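Bacterial leucyl aminopeptidase (PDB 6ESL) probably cleaves N-terminal residues from peptides as a secreted two-zinc aminopeptidase of the M28 family, contributing to nutrient acquisition during intracellular infection of amoebas. Local coordinates at residues Q28-K33 against T61-K66; S55-L60 against G70-V75; Y311-I316 against V324-C329; N122-E127 against L382-A387; Y249-A254 against Q264-H269. One frame throughout, in Å; residues are numbered along the deposited sequence.

Interaction 1: residues Q28-K33 against T61-K66; sequences QCLAAK and TILADK. Unlike the reference sequence in segment 61-66: K66 (reference Gln).
L30 meets both L63 and A64 of helix 57-67 through the two methyls at its forked end, and this apolar packing makes up most of the contact. CD2 rests on the A64 methyl, 3.7 Å from its CB, while CD1 lies 3.8 Å from A64 CA and 3.9 Å from L63 CG. L30 carries CG trans to its backbone nitrogen (chi1 -179°), which extends the fork across to the helix although its CB is not aimed there. L63 has the same first torsion, and the two leucines lie head to tail.

A second kind of contact sets a methyl against backbone. L63 CD2 packs on the carbonyl of K33, 3.6 Å from its O, with K33 CB at 4.2 Å. Beyond CB the lysine chain bends twice and carries NZ off from the helix. No hydrogen bond links the two segments.

Helix 28-31 is a single short turn between strands 21-27 and 39-43. L30 also touches C69, whose disulfide with C29 ties this turn to the chain just after helix 57-67. Elsewhere helix 57-67 meets the second subunit, where T61 packs on the zinc ligand E257 and D65 is hydrogen-bonded to H362 of that chain.

Interaction 2: residues S55-L60 against G70-V75; sequences SDVETL and GHFVNV
The F72 ring reaches toward helix 57-67 and meets V57 and L60, residues one helical turn apart, with its outer carbons. CZ lies 3.8 Å from V57 CG1, and the neighbouring CE2 is 3.9 Å from L60 CB. Both aliphatic groups come at the ring obliquely, and the V57 and F72 side chains are likewise inclined to each other. Backbone atoms take part as well: L60 C is 3.9 Å from CE2, and V57 O stands 4.1 Å from CZ, so the end of the ring fits against the main chain of the turn as well as its side chains.

F72 adopts chi1 60°, with CG between its own backbone nitrogen and carbonyl carbon, and this directs the ring out of the loop to the helix. V57 offers the CG1 branch to the ring. L60 uses CB here; its side chain also touches I34, V36, L24 and I50, reaching toward the antiparallel sheet that also receives V57 on V52.

The second subunit covers part of this region, for R258 of that chain packs on both V57 and F72. Between side chains the contact is apolar and buried. No hydrogen bond crosses between the two segments, so their association here depends on the fit of the ring against the helix and on the exclusion of water.

Interaction 3: residues Y311-I316 against V324-C329; sequences YLAKLI and VDYSRC
V324 sets its two methyls against different parts of helix 306-320. CG2 presses on I316, 3.6 Å from CG2 and 3.8 Å from CB of that residue, and also lies 3.8 Å from the carbonyl O of A313. CG1 stands over the A313 methyl, 4.1 Å from its CB. With CG1 trans to the backbone nitrogen (chi1 -179°), both branches of V324 are turned onto the helix.

I316 answers with its short branch. Its chi1 of -69° places CG2 trans to the nitrogen, where it meets the valine, while CG1 is set trans to the carbonyl carbon and carries CD1 along another course. The isoleucine and valine are inclined to each other.

Y326 comes from farther along the strand. Its CB is not directed at the helix, but the ring extends back until OH lies 3.9 Å from A313 CB, a van der Waals approach to a methyl. A313 is thus touched by both V324 and Y326.

The axis of 311-316 runs at 152° to strand 324-327, roughly antiparallel, within the beta-alpha-beta unit begun by strand 297-300, beside which the second strand pairs at the margin of the mixed sheet. Helix 373-391 packs on helix 306-320 through L312 and L315. Toward the second subunit, K314 is salt-bridged to D325 of that chain, and D325 to its K314.

Interaction 4: residues N122-E127 against L382-A387; sequences NAALKE and LAVAFA
V384 CG1 is the atom on which this helix-helix contact turns. It sits 3.6 Å from the A124 methyl carbon CB and 4.2 Å from L125 CD2, and the contact is apolar throughout. V384 has CG1 trans to its backbone nitrogen (chi1 170°), which holds that branch out toward helix 118-125.

The two partners reach it differently. A124 CB is directed toward helix 373-391. L125 leaves its helix at an angle to the other segment; with CG trans to the carbonyl carbon, its CD2 is brought round to the valine, and the two side chains overlap while heading opposite ways.

Helix 373-391 is the last helix of the chain and belongs to the alpha/beta catalytic domain of the M28 peptidase, whose central mixed sheet is flanked by helices. Helix 118-125 lies far earlier in sequence, so the contact fastens a segment preceding the first strand of that sheet to the C-terminal helix.

Farther out, helix 220-239 touches both sides: V236 packs on A124, and A233 on V384. A124 also meets I388, one turn beyond V384, while L125 lies on K381 and V384 on I128. On the other flank of helix 373-391, L382 and F386 pack against L315 and L312 of helix 306-320.

Interaction 5: residues Y249-A254 against Q264-H269; sequences YFIWYA and QHVVQH
V266 projects from helix 261-272 toward strand 248-253 and meets I251 and Y253 there. Its CB already touches the tyrosine, 4.1 Å from Y253 CE1. From CB the side chain forks. CG1, trans to the backbone nitrogen (chi1 177°), goes to the I251 CD1 methyl at 4.0 Å, the valine and isoleucine lying alongside each other, oppositely directed. CG2 turns to the ring of Y253, 3.9 Å from CD1 and 4.1 Å from CE1. This methyl lies at the ring edge, close to the ring plane, and the two side chains cross at about a right angle.

I251 and Y253, two residues apart, lie on a strand of the mixed sheet in the M28 catalytic domain, and V266 spans both from a helix that packs on the sheet. The side chain of Y253 is about 9 Å from a bound zinc ion. Helix 220-239 covers W252 and F250, whose side chains leave the strand in another direction.

Beyond this pair, the Y253 hydroxyl is hydrogen-bonded to W339 NE1, which anchors the far end of the ring, and W339 also packs on V266.

How the interactions relate
Interactions 1 and 2 share helix 57-67, touch each other and have centres about 9 Å apart; their segments alternate along the chain in a small N-terminal lobe with its own antiparallel sheet. The other three belong to the peptidase body, with centres about 35 Å or more from that of interaction 1. Interactions 3 and 5 reach the same mixed sheet, about 23 Å apart between centres. The chain between the segments of interaction 4 contains interaction 5 and then interaction 3, which interaction 4 adjoins through helices 306-320 and 373-391. Interactions 1, 2, 3 and 5 all touch the second subunit, so the lobe and the catalytic domain both take part in the dimer.

Interaction 1: residues Q28-K33 against T61-K66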
# COMPACT_ATOMS: atom_id res chain seq x y z
N GLN B 28 -2.14 -16.95 17.77
CA GLN B 28 -1.27 -17.87 18.62
C GLN B 28 -0.43 -17.15 19.68
O GLN B 28 -0.35 -17.61 20.83
CB GLN B 28 -0.36 -18.79 17.76
CG GLN B 28 -1.12 -19.86 17.00
CD GLN B 28 -1.64 -21.05 17.84
OE1 GLN B 28 -1.48 -21.10 19.08
NE2 GLN B 28 -2.27 -21.99 17.15
N CYS B 29 0.11 -16.00 19.30
CA CYS B 29 1.01 -15.27 20.18
C CYS B 29 0.30 -14.85 21.44
O CYS B 29 0.82 -14.97 22.49
CB CYS B 29 1.60 -14.05 19.50
SG CYS B 29 0.42 -12.79 18.84
N LEU B 30 -0.96 -14.39 21.30
CA LEU B 30 -1.79 -14.06 22.49
C LEU B 30 -2.32 -15.29 23.19
O LEU B 30 -2.35 -15.37 24.45
CB LEU B 30 -2.93 -13.15 22.01
CG LEU B 30 -3.92 -12.67 23.10
CD1 LEU B 30 -3.27 -12.01 24.33
CD2 LEU B 30 -4.83 -11.71 22.44
N ALA B 31 -2.78 -16.27 22.41
CA ALA B 31 -3.32 -17.52 22.98
C ALA B 31 -2.33 -18.17 23.94
O ALA B 31 -2.73 -18.68 24.98
CB ALA B 31 -3.70 -18.51 21.88
N ALA B 32 -1.03 -18.11 23.60
CA ALA B 32 -0.02 -18.68 24.47
C ALA B 32 0.00 -18.09 25.90
O ALA B 32 0.40 -18.77 26.80
CB ALA B 32 1.36 -18.60 23.83
N LYS B 33 -0.44 -16.85 26.09
CA LYS B 33 -0.36 -16.19 27.38
C LYS B 33 -1.66 -16.23 28.17
O LYS B 33 -1.69 -15.78 29.30
CB LYS B 33 0.09 -14.72 27.21
CG LYS B 33 1.38 -14.49 26.38
CD LYS B 33 2.71 -14.90 27.05
CE LYS B 33 3.12 -14.04 28.28
NZ LYS B 33 4.11 -14.68 29.25
N THR B 61 -8.87 -8.53 27.07
CA THR B 61 -8.54 -7.23 26.47
C THR B 61 -7.29 -6.62 27.14
O THR B 61 -6.40 -6.14 26.42
CB THR B 61 -9.72 -6.24 26.57
OG1 THR B 61 -10.83 -6.77 25.83
CG2 THR B 61 -9.35 -4.85 25.96
N ILE B 62 -7.26 -6.64 28.42
CA ILE B 62 -6.15 -6.13 29.21
C ILE B 62 -4.90 -6.93 28.86
O ILE B 62 -3.88 -6.34 28.54
CB ILE B 62 -6.38 -6.15 30.73
CG1 ILE B 62 -7.60 -5.28 31.17
CG2 ILE B 62 -5.15 -5.64 31.49
CD1 ILE B 62 -7.64 -3.92 30.50
N LEU B 63 -5.01 -8.25 28.87
CA LEU B 63 -3.91 -9.08 28.47
C LEU B 63 -3.41 -8.72 27.09
O LEU B 63 -2.20 -8.57 26.95
CB LEU B 63 -4.20 -10.57 28.59
CG LEU B 63 -3.06 -11.52 28.20
CD1 LEU B 63 -1.95 -11.41 29.23
CD2 LEU B 63 -3.58 -12.99 28.10
N ALA B 64 -4.29 -8.58 26.11
CA ALA B 64 -3.91 -8.34 24.77
C ALA B 64 -3.15 -6.99 24.68
O ALA B 64 -2.24 -6.84 23.82
CB ALA B 64 -5.11 -8.28 23.79
N ASP B 65 -3.62 -6.00 25.44
CA ASP B 65 -3.02 -4.64 25.44
C ASP B 65 -1.55 -4.78 25.88
O ASP B 65 -0.68 -4.34 25.13
CB ASP B 65 -3.71 -3.71 26.44
CG ASP B 65 -5.18 -3.27 25.98
OD1 ASP B 65 -5.53 -3.35 24.75
OD2 ASP B 65 -5.94 -2.82 26.89
N LYS B 66 -1.32 -5.54 26.95
CA LYS B 66 0.03 -5.74 27.46
C LYS B 66 0.91 -6.59 26.57
O LYS B 66 2.03 -6.26 26.40
CB LYS B 66 0.04 -6.31 28.87
CG LYS B 66 -0.63 -5.41 29.91
CD LYS B 66 0.04 -4.03 30.16
CE LYS B 66 -0.68 -3.25 31.27
NZ LYS B 66 -0.08 -1.90 31.52

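Interaction 2: residues S55-L60 against G70-V75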
# COMPACT_ATOMS: atom_id res chain seq x y z
N SER B 55 -17.68 -13.06 31.37
CA SER B 55 -17.13 -12.34 32.47
C SER B 55 -15.60 -12.25 32.42
O SER B 55 -15.03 -11.55 33.17
CB SER B 55 -17.57 -13.00 33.77
OG SER B 55 -17.07 -14.29 33.85
N ASP B 56 -14.94 -13.04 31.60
CA ASP B 56 -13.48 -13.05 31.47
C ASP B 56 -12.97 -12.32 30.23
O ASP B 56 -11.75 -12.23 30.06
CB ASP B 56 -12.95 -14.53 31.47
CG ASP B 56 -13.06 -15.20 32.77
OD1 ASP B 56 -13.02 -14.58 33.84
OD2 ASP B 56 -13.21 -16.45 32.80
N VAL B 57 -13.85 -11.81 29.36
CA VAL B 57 -13.45 -11.20 28.11
C VAL B 57 -12.62 -9.95 28.33
O VAL B 57 -11.67 -9.74 27.61
CB VAL B 57 -14.66 -10.94 27.18
CG1 VAL B 57 -14.36 -10.07 26.03
CG2 VAL B 57 -15.26 -12.27 26.69
N GLU B 58 -13.01 -9.10 29.23
CA GLU B 58 -12.30 -7.85 29.50
C GLU B 58 -10.86 -8.13 30.03
O GLU B 58 -9.91 -7.42 29.71
CB GLU B 58 -13.08 -7.04 30.60
CG GLU B 58 -12.65 -5.58 30.59
CD GLU B 58 -13.69 -4.68 31.21
OE1 GLU B 58 -13.50 -4.42 32.40
OE2 GLU B 58 -14.67 -4.26 30.52
N THR B 59 -10.73 -9.17 30.81
CA THR B 59 -9.42 -9.70 31.22
C THR B 59 -8.54 -9.97 30.03
O THR B 59 -7.33 -9.55 30.04
CB THR B 59 -9.58 -10.88 32.15
OG1 THR B 59 -10.22 -10.43 33.34
CG2 THR B 59 -8.25 -11.47 32.53
N LEU B 60 -9.14 -10.54 28.96
CA LEU B 60 -8.38 -10.81 27.76
C LEU B 60 -8.04 -9.55 26.99
O LEU B 60 -7.08 -9.53 26.27
CB LEU B 60 -9.07 -11.83 26.83
CG LEU B 60 -9.34 -13.19 27.55
CD1 LEU B 60 -9.90 -14.22 26.56
CD2 LEU B 60 -8.07 -13.78 28.18
N GLY B 70 -1.46 -8.23 19.13
CA GLY B 70 -2.79 -8.24 18.48
C GLY B 70 -3.92 -8.47 19.50
O GLY B 70 -3.68 -8.87 20.64
N HIS B 71 -5.12 -8.23 19.06
CA HIS B 71 -6.31 -8.41 19.87
C HIS B 71 -7.02 -9.65 19.37
O HIS B 71 -6.39 -10.61 18.92
CB HIS B 71 -7.15 -7.11 19.86
CG HIS B 71 -6.49 -6.04 20.65
ND1 HIS B 71 -6.83 -5.81 21.98
CD2 HIS B 71 -5.38 -5.27 20.39
CE1 HIS B 71 -5.98 -4.93 22.48
NE2 HIS B 71 -5.08 -4.60 21.55
N PHE B 72 -8.34 -9.65 19.51
CA PHE B 72 -9.15 -10.86 19.23
C PHE B 72 -10.42 -10.43 18.49
O PHE B 72 -10.80 -9.25 18.50
CB PHE B 72 -9.38 -11.64 20.46
CG PHE B 72 -10.12 -10.88 21.54
CD1 PHE B 72 -11.51 -10.69 21.47
CD2 PHE B 72 -9.46 -10.44 22.67
CE1 PHE B 72 -12.19 -10.00 22.43
CE2 PHE B 72 -10.17 -9.76 23.68
CZ PHE B 72 -11.52 -9.51 23.52
N VAL B 73 -11.03 -11.42 17.81
CA VAL B 73 -12.32 -11.19 17.13
C VAL B 73 -13.34 -12.06 17.81
O VAL B 73 -13.09 -13.24 18.04
CB VAL B 73 -12.20 -11.42 15.63
CG1 VAL B 73 -13.60 -11.33 14.97
CG2 VAL B 73 -11.27 -10.39 15.01
N ASN B 74 -14.45 -11.48 18.23
CA ASN B 74 -15.58 -12.22 18.80
C ASN B 74 -16.31 -12.93 17.69
O ASN B 74 -16.84 -12.31 16.78
CB ASN B 74 -16.50 -11.28 19.57
CG ASN B 74 -17.39 -11.98 20.53
OD1 ASN B 74 -17.97 -12.98 20.13
ND2 ASN B 74 -17.47 -11.56 21.78
N VAL B 75 -16.25 -14.27 17.69
CA VAL B 75 -16.90 -15.07 16.59
C VAL B 75 -18.19 -15.76 17.08
O VAL B 75 -18.71 -16.63 16.42
CB VAL B 75 -15.90 -16.06 15.92
CG1 VAL B 75 -14.80 -15.30 15.25
CG2 VAL B 75 -15.40 -17.13 16.94

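Interaction 3: residues Y311-I316 against V324-C329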
# COMPACT_ATOMS: atom_id res chain seq x y z
N TYR B 311 7.68 2.92 2.17
CA TYR B 311 8.97 3.46 2.51
C TYR B 311 9.56 4.39 1.39
O TYR B 311 10.09 5.46 1.66
CB TYR B 311 9.96 2.33 2.83
CG TYR B 311 11.25 2.81 3.33
CD1 TYR B 311 11.34 3.54 4.52
CD2 TYR B 311 12.45 2.50 2.66
CE1 TYR B 311 12.59 3.97 5.00
CE2 TYR B 311 13.66 2.95 3.09
CZ TYR B 311 13.76 3.65 4.27
OH TYR B 311 14.98 4.08 4.72
N LEU B 312 9.44 3.96 0.14
CA LEU B 312 9.82 4.86 -0.95
C LEU B 312 9.08 6.20 -0.88
O LEU B 312 9.65 7.19 -1.11
CB LEU B 312 9.54 4.26 -2.35
CG LEU B 312 10.37 3.15 -2.87
CD1 LEU B 312 10.01 3.07 -4.38
CD2 LEU B 312 11.84 3.31 -2.68
N ALA B 313 7.79 6.17 -0.62
CA ALA B 313 7.02 7.42 -0.49
C ALA B 313 7.65 8.33 0.55
O ALA B 313 7.84 9.51 0.30
CB ALA B 313 5.54 7.12 -0.19
N LYS B 314 8.02 7.78 1.69
CA LYS B 314 8.71 8.53 2.75
C LYS B 314 10.07 9.05 2.36
O LYS B 314 10.40 10.19 2.62
CB LYS B 314 8.87 7.67 4.00
CG LYS B 314 7.59 7.62 4.82
CD LYS B 314 7.60 6.49 5.83
CE LYS B 314 8.36 6.89 7.11
NZ LYS B 314 8.39 5.63 7.90
N LEU B 315 10.86 8.20 1.67
CA LEU B 315 12.15 8.62 1.19
C LEU B 315 11.98 9.74 0.22
O LEU B 315 12.79 10.68 0.26
CB LEU B 315 12.93 7.49 0.49
CG LEU B 315 13.43 6.33 1.33
CD1 LEU B 315 13.98 5.25 0.42
CD2 LEU B 315 14.51 6.82 2.34
N ILE B 316 10.96 9.67 -0.67
CA ILE B 316 10.75 10.75 -1.63
C ILE B 316 10.45 12.05 -0.84
O ILE B 316 11.05 13.10 -1.08
CB ILE B 316 9.62 10.44 -2.64
CG1 ILE B 316 10.06 9.32 -3.61
CG2 ILE B 316 9.29 11.66 -3.42
CD1 ILE B 316 8.94 8.55 -4.30
N VAL B 324 4.31 12.86 -4.07
CA VAL B 324 4.21 11.47 -4.39
C VAL B 324 2.78 11.18 -4.79
O VAL B 324 1.87 11.72 -4.21
CB VAL B 324 4.45 10.59 -3.19
CG1 VAL B 324 4.37 9.10 -3.55
CG2 VAL B 324 5.84 10.87 -2.63
N ASP B 325 2.58 10.36 -5.78
CA ASP B 325 1.23 9.92 -6.11
C ASP B 325 1.43 8.42 -6.54
O ASP B 325 2.56 7.91 -6.58
CB ASP B 325 0.63 10.78 -7.18
CG ASP B 325 -0.93 10.76 -7.19
OD1 ASP B 325 -1.52 9.86 -6.56
OD2 ASP B 325 -1.53 11.63 -7.82
N TYR B 326 0.32 7.75 -6.75
CA TYR B 326 0.21 6.27 -6.86
C TYR B 326 -0.50 5.85 -8.13
O TYR B 326 -1.44 6.51 -8.64
CB TYR B 326 -0.58 5.71 -5.65
CG TYR B 326 0.00 6.15 -4.33
CD1 TYR B 326 1.09 5.52 -3.75
CD2 TYR B 326 -0.46 7.32 -3.73
CE1 TYR B 326 1.68 6.02 -2.57
CE2 TYR B 326 0.12 7.82 -2.58
CZ TYR B 326 1.17 7.16 -1.99
OH TYR B 326 1.71 7.68 -0.78
N SER B 327 0.02 4.76 -8.71
CA SER B 327 -0.51 4.18 -9.96
C SER B 327 -0.14 2.70 -10.15
O SER B 327 0.77 2.20 -9.50
CB SER B 327 -0.05 5.00 -11.16
OG SER B 327 -0.55 4.46 -12.37
N ARG B 328 -0.87 2.06 -11.04
CA ARG B 328 -0.71 0.66 -11.36
C ARG B 328 -0.35 0.51 -12.81
O ARG B 328 -0.83 1.22 -13.61
CB ARG B 328 -2.01 -0.08 -11.09
CG ARG B 328 -2.39 -0.14 -9.63
CD ARG B 328 -3.55 -1.08 -9.41
NE ARG B 328 -4.77 -0.36 -9.16
CZ ARG B 328 -5.99 -0.89 -9.13
NH1 ARG B 328 -7.02 -0.10 -8.87
NH2 ARG B 328 -6.21 -2.16 -9.38
N CYS B 329 0.51 -0.44 -13.14
CA CYS B 329 0.92 -0.60 -14.51
C CYS B 329 0.75 -2.01 -15.09
O CYS B 329 1.01 -2.23 -16.22
CB CYS B 329 2.34 -0.10 -14.65
SG CYS B 329 3.47 -1.20 -13.80

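Interaction 4: residues N122-E127 against L382-A387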
# COMPACT_ATOMS: atom_id res chain seq x y z
N ASN B 122 22.17 12.83 3.01
CA ASN B 122 22.16 14.22 2.54
C ASN B 122 23.48 14.65 1.99
O ASN B 122 23.52 15.39 1.01
CB ASN B 122 21.62 15.20 3.61
CG ASN B 122 20.08 15.21 3.63
OD1 ASN B 122 19.45 15.25 2.57
ND2 ASN B 122 19.49 15.12 4.80
N ALA B 123 24.56 14.11 2.54
CA ALA B 123 25.92 14.36 1.99
C ALA B 123 26.13 13.65 0.68
O ALA B 123 26.72 14.21 -0.28
CB ALA B 123 27.00 13.94 3.00
N ALA B 124 25.68 12.39 0.60
CA ALA B 124 25.78 11.65 -0.66
C ALA B 124 24.94 12.31 -1.77
O ALA B 124 25.39 12.34 -2.91
CB ALA B 124 25.37 10.20 -0.47
N LEU B 125 23.75 12.84 -1.44
CA LEU B 125 22.88 13.52 -2.45
C LEU B 125 23.55 14.71 -3.03
O LEU B 125 23.42 14.95 -4.21
CB LEU B 125 21.54 13.98 -1.86
CG LEU B 125 20.59 12.86 -1.39
CD1 LEU B 125 19.21 13.38 -0.94
CD2 LEU B 125 20.51 11.72 -2.37
N LYS B 126 24.24 15.44 -2.19
CA LYS B 126 25.07 16.54 -2.65
C LYS B 126 26.21 16.16 -3.61
O LYS B 126 26.71 17.05 -4.30
CB LYS B 126 25.58 17.37 -1.45
CG LYS B 126 24.53 18.39 -0.97
CD LYS B 126 24.93 19.25 0.25
CE LYS B 126 23.97 18.95 1.43
NZ LYS B 126 24.67 19.31 2.69
N GLU B 127 26.57 14.88 -3.71
CA GLU B 127 27.62 14.41 -4.67
C GLU B 127 27.13 14.07 -6.06
O GLU B 127 27.95 13.94 -6.99
CB GLU B 127 28.33 13.17 -4.16
CG GLU B 127 28.88 13.23 -2.73
CD GLU B 127 30.32 13.63 -2.69
OE1 GLU B 127 31.02 13.45 -3.71
OE2 GLU B 127 30.74 14.19 -1.67
N LEU B 382 16.99 9.19 -5.26
CA LEU B 382 16.19 8.20 -4.58
C LEU B 382 16.97 6.88 -4.46
O LEU B 382 16.89 6.23 -3.42
CB LEU B 382 14.82 8.02 -5.27
CG LEU B 382 13.86 6.98 -4.69
CD1 LEU B 382 13.60 7.22 -3.22
CD2 LEU B 382 12.51 6.92 -5.44
N ALA B 383 17.64 6.46 -5.54
CA ALA B 383 18.42 5.20 -5.51
C ALA B 383 19.52 5.29 -4.43
O ALA B 383 19.71 4.32 -3.68
CB ALA B 383 19.08 4.96 -6.86
N VAL B 384 20.25 6.42 -4.43
CA VAL B 384 21.31 6.67 -3.42
C VAL B 384 20.75 6.58 -2.00
O VAL B 384 21.33 5.92 -1.12
CB VAL B 384 22.06 8.00 -3.62
CG1 VAL B 384 22.99 8.36 -2.44
CG2 VAL B 384 22.89 7.91 -4.85
N ALA B 385 19.60 7.20 -1.79
CA ALA B 385 19.02 7.23 -0.44
C ALA B 385 18.54 5.83 -0.01
O ALA B 385 18.76 5.43 1.14
CB ALA B 385 17.90 8.23 -0.37
N PHE B 386 17.89 5.10 -0.90
CA PHE B 386 17.49 3.74 -0.67
C PHE B 386 18.69 2.83 -0.33
O PHE B 386 18.67 2.10 0.64
CB PHE B 386 16.81 3.25 -2.00
CG PHE B 386 16.21 1.89 -1.96
CD1 PHE B 386 14.87 1.73 -1.56
CD2 PHE B 386 16.91 0.76 -2.39
CE1 PHE B 386 14.26 0.46 -1.55
CE2 PHE B 386 16.30 -0.51 -2.38
CZ PHE B 386 14.98 -0.65 -1.95
N ALA B 387 19.76 2.95 -1.10
CA ALA B 387 20.96 2.14 -0.84
C ALA B 387 21.52 2.45 0.55
O ALA B 387 21.67 1.52 1.39
CB ALA B 387 22.04 2.42 -1.88

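Interaction 5: residues Y249-A254 against Q264-H269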
# COMPACT_ATOMS: atom_id res chain seq x y z
N TYR B 249 23.67 -4.39 -4.58
CA TYR B 249 23.84 -4.73 -5.99
C TYR B 249 23.27 -3.64 -6.90
O TYR B 249 22.16 -3.20 -6.72
CB TYR B 249 23.25 -6.12 -6.33
CG TYR B 249 23.91 -7.36 -5.75
CD1 TYR B 249 23.55 -7.84 -4.54
CD2 TYR B 249 24.86 -8.11 -6.52
CE1 TYR B 249 24.14 -9.02 -4.01
CE2 TYR B 249 25.44 -9.27 -6.03
CZ TYR B 249 25.07 -9.72 -4.78
OH TYR B 249 25.57 -10.89 -4.29
N PHE B 250 24.00 -3.30 -7.91
CA PHE B 250 23.50 -2.59 -9.04
C PHE B 250 23.38 -3.49 -10.26
O PHE B 250 24.32 -4.09 -10.67
CB PHE B 250 24.29 -1.30 -9.37
CG PHE B 250 24.14 -0.24 -8.33
CD1 PHE B 250 25.00 -0.25 -7.20
CD2 PHE B 250 23.21 0.82 -8.46
CE1 PHE B 250 24.87 0.76 -6.22
CE2 PHE B 250 23.08 1.83 -7.51
CZ PHE B 250 23.89 1.79 -6.38
N ILE B 251 22.16 -3.57 -10.84
CA ILE B 251 21.91 -4.54 -11.87
C ILE B 251 21.29 -3.89 -13.08
O ILE B 251 20.29 -3.20 -12.93
CB ILE B 251 21.00 -5.68 -11.32
CG1 ILE B 251 21.57 -6.23 -10.02
CG2 ILE B 251 20.86 -6.79 -12.38
CD1 ILE B 251 21.01 -7.53 -9.49
N TRP B 252 21.81 -4.18 -14.27
CA TRP B 252 21.21 -3.78 -15.49
C TRP B 252 20.71 -5.03 -16.21
O TRP B 252 21.50 -5.81 -16.71
CB TRP B 252 22.13 -3.01 -16.36
CG TRP B 252 22.54 -1.60 -15.79
CD1 TRP B 252 22.00 -0.40 -16.12
CD2 TRP B 252 23.52 -1.33 -14.77
NE1 TRP B 252 22.59 0.60 -15.39
CE2 TRP B 252 23.52 0.07 -14.56
CE3 TRP B 252 24.39 -2.12 -13.99
CZ2 TRP B 252 24.40 0.70 -13.63
CZ3 TRP B 252 25.23 -1.47 -13.04
CH2 TRP B 252 25.23 -0.10 -12.88
N TYR B 253 19.37 -5.20 -16.29
CA TYR B 253 18.85 -6.41 -16.82
C TYR B 253 18.81 -6.38 -18.34
O TYR B 253 18.50 -5.38 -18.90
CB TYR B 253 17.38 -6.61 -16.32
CG TYR B 253 17.24 -6.53 -14.86
CD1 TYR B 253 17.67 -7.62 -14.03
CD2 TYR B 253 16.64 -5.44 -14.26
CE1 TYR B 253 17.46 -7.58 -12.66
CE2 TYR B 253 16.53 -5.34 -12.87
CZ TYR B 253 16.92 -6.41 -12.09
OH TYR B 253 16.77 -6.33 -10.74
N ALA B 254 19.09 -7.53 -18.96
CA ALA B 254 18.89 -7.76 -20.36
C ALA B 254 17.42 -8.08 -20.64
O ALA B 254 16.71 -8.60 -19.76
CB ALA B 254 19.71 -8.99 -20.77
N GLN B 264 14.38 -12.45 -14.78
CA GLN B 264 14.07 -13.82 -14.39
C GLN B 264 15.35 -14.64 -14.26
O GLN B 264 15.50 -15.44 -13.34
CB GLN B 264 13.13 -14.46 -15.41
CG GLN B 264 11.74 -13.85 -15.45
CD GLN B 264 10.86 -14.47 -16.53
OE1 GLN B 264 10.80 -13.98 -17.65
NE2 GLN B 264 10.18 -15.55 -16.18
N HIS B 265 16.28 -14.44 -15.20
CA HIS B 265 17.54 -15.16 -15.14
C HIS B 265 18.31 -14.77 -13.88
O HIS B 265 18.89 -15.62 -13.20
CB HIS B 265 18.38 -14.87 -16.38
CG HIS B 265 18.08 -15.77 -17.54
ND1 HIS B 265 17.06 -15.51 -18.44
CD2 HIS B 265 18.66 -16.92 -17.95
CE1 HIS B 265 17.03 -16.47 -19.35
NE2 HIS B 265 17.99 -17.33 -19.08
N VAL B 266 18.31 -13.47 -13.57
CA VAL B 266 19.00 -12.96 -12.39
C VAL B 266 18.40 -13.49 -11.09
O VAL B 266 19.13 -13.85 -10.16
CB VAL B 266 19.00 -11.42 -12.36
CG1 VAL B 266 19.66 -10.92 -11.09
CG2 VAL B 266 19.70 -10.87 -13.59
N VAL B 267 17.07 -13.51 -11.02
CA VAL B 267 16.37 -13.99 -9.83
C VAL B 267 16.67 -15.47 -9.60
O VAL B 267 16.88 -15.90 -8.46
CB VAL B 267 14.85 -13.80 -9.95
CG1 VAL B 267 14.14 -14.37 -8.73
CG2 VAL B 267 14.51 -12.33 -10.13
N GLN B 268 16.70 -16.22 -10.69
CA GLN B 268 16.97 -17.63 -10.65
C GLN B 268 18.43 -17.87 -10.25
O GLN B 268 18.70 -18.77 -9.46
CB GLN B 268 16.68 -18.30 -12.00
CG GLN B 268 16.53 -19.81 -11.89
CD GLN B 268 16.08 -20.49 -13.20
OE1 GLN B 268 16.69 -21.45 -13.67
NE2 GLN B 268 15.02 -20.02 -13.79
N HIS B 269 19.35 -17.07 -10.80
CA HIS B 269 20.74 -17.12 -10.44
C HIS B 269 20.92 -16.96 -8.92
O HIS B 269 21.67 -17.76 -8.32
CB HIS B 269 21.57 -16.08 -11.18
CG HIS B 269 23.04 -16.16 -10.90
ND1 HIS B 269 23.62 -15.55 -9.81
CD2 HIS B 269 24.04 -16.83 -11.54
CE1 HIS B 269 24.92 -15.82 -9.79
NE2 HIS B 269 25.20 -16.56 -10.84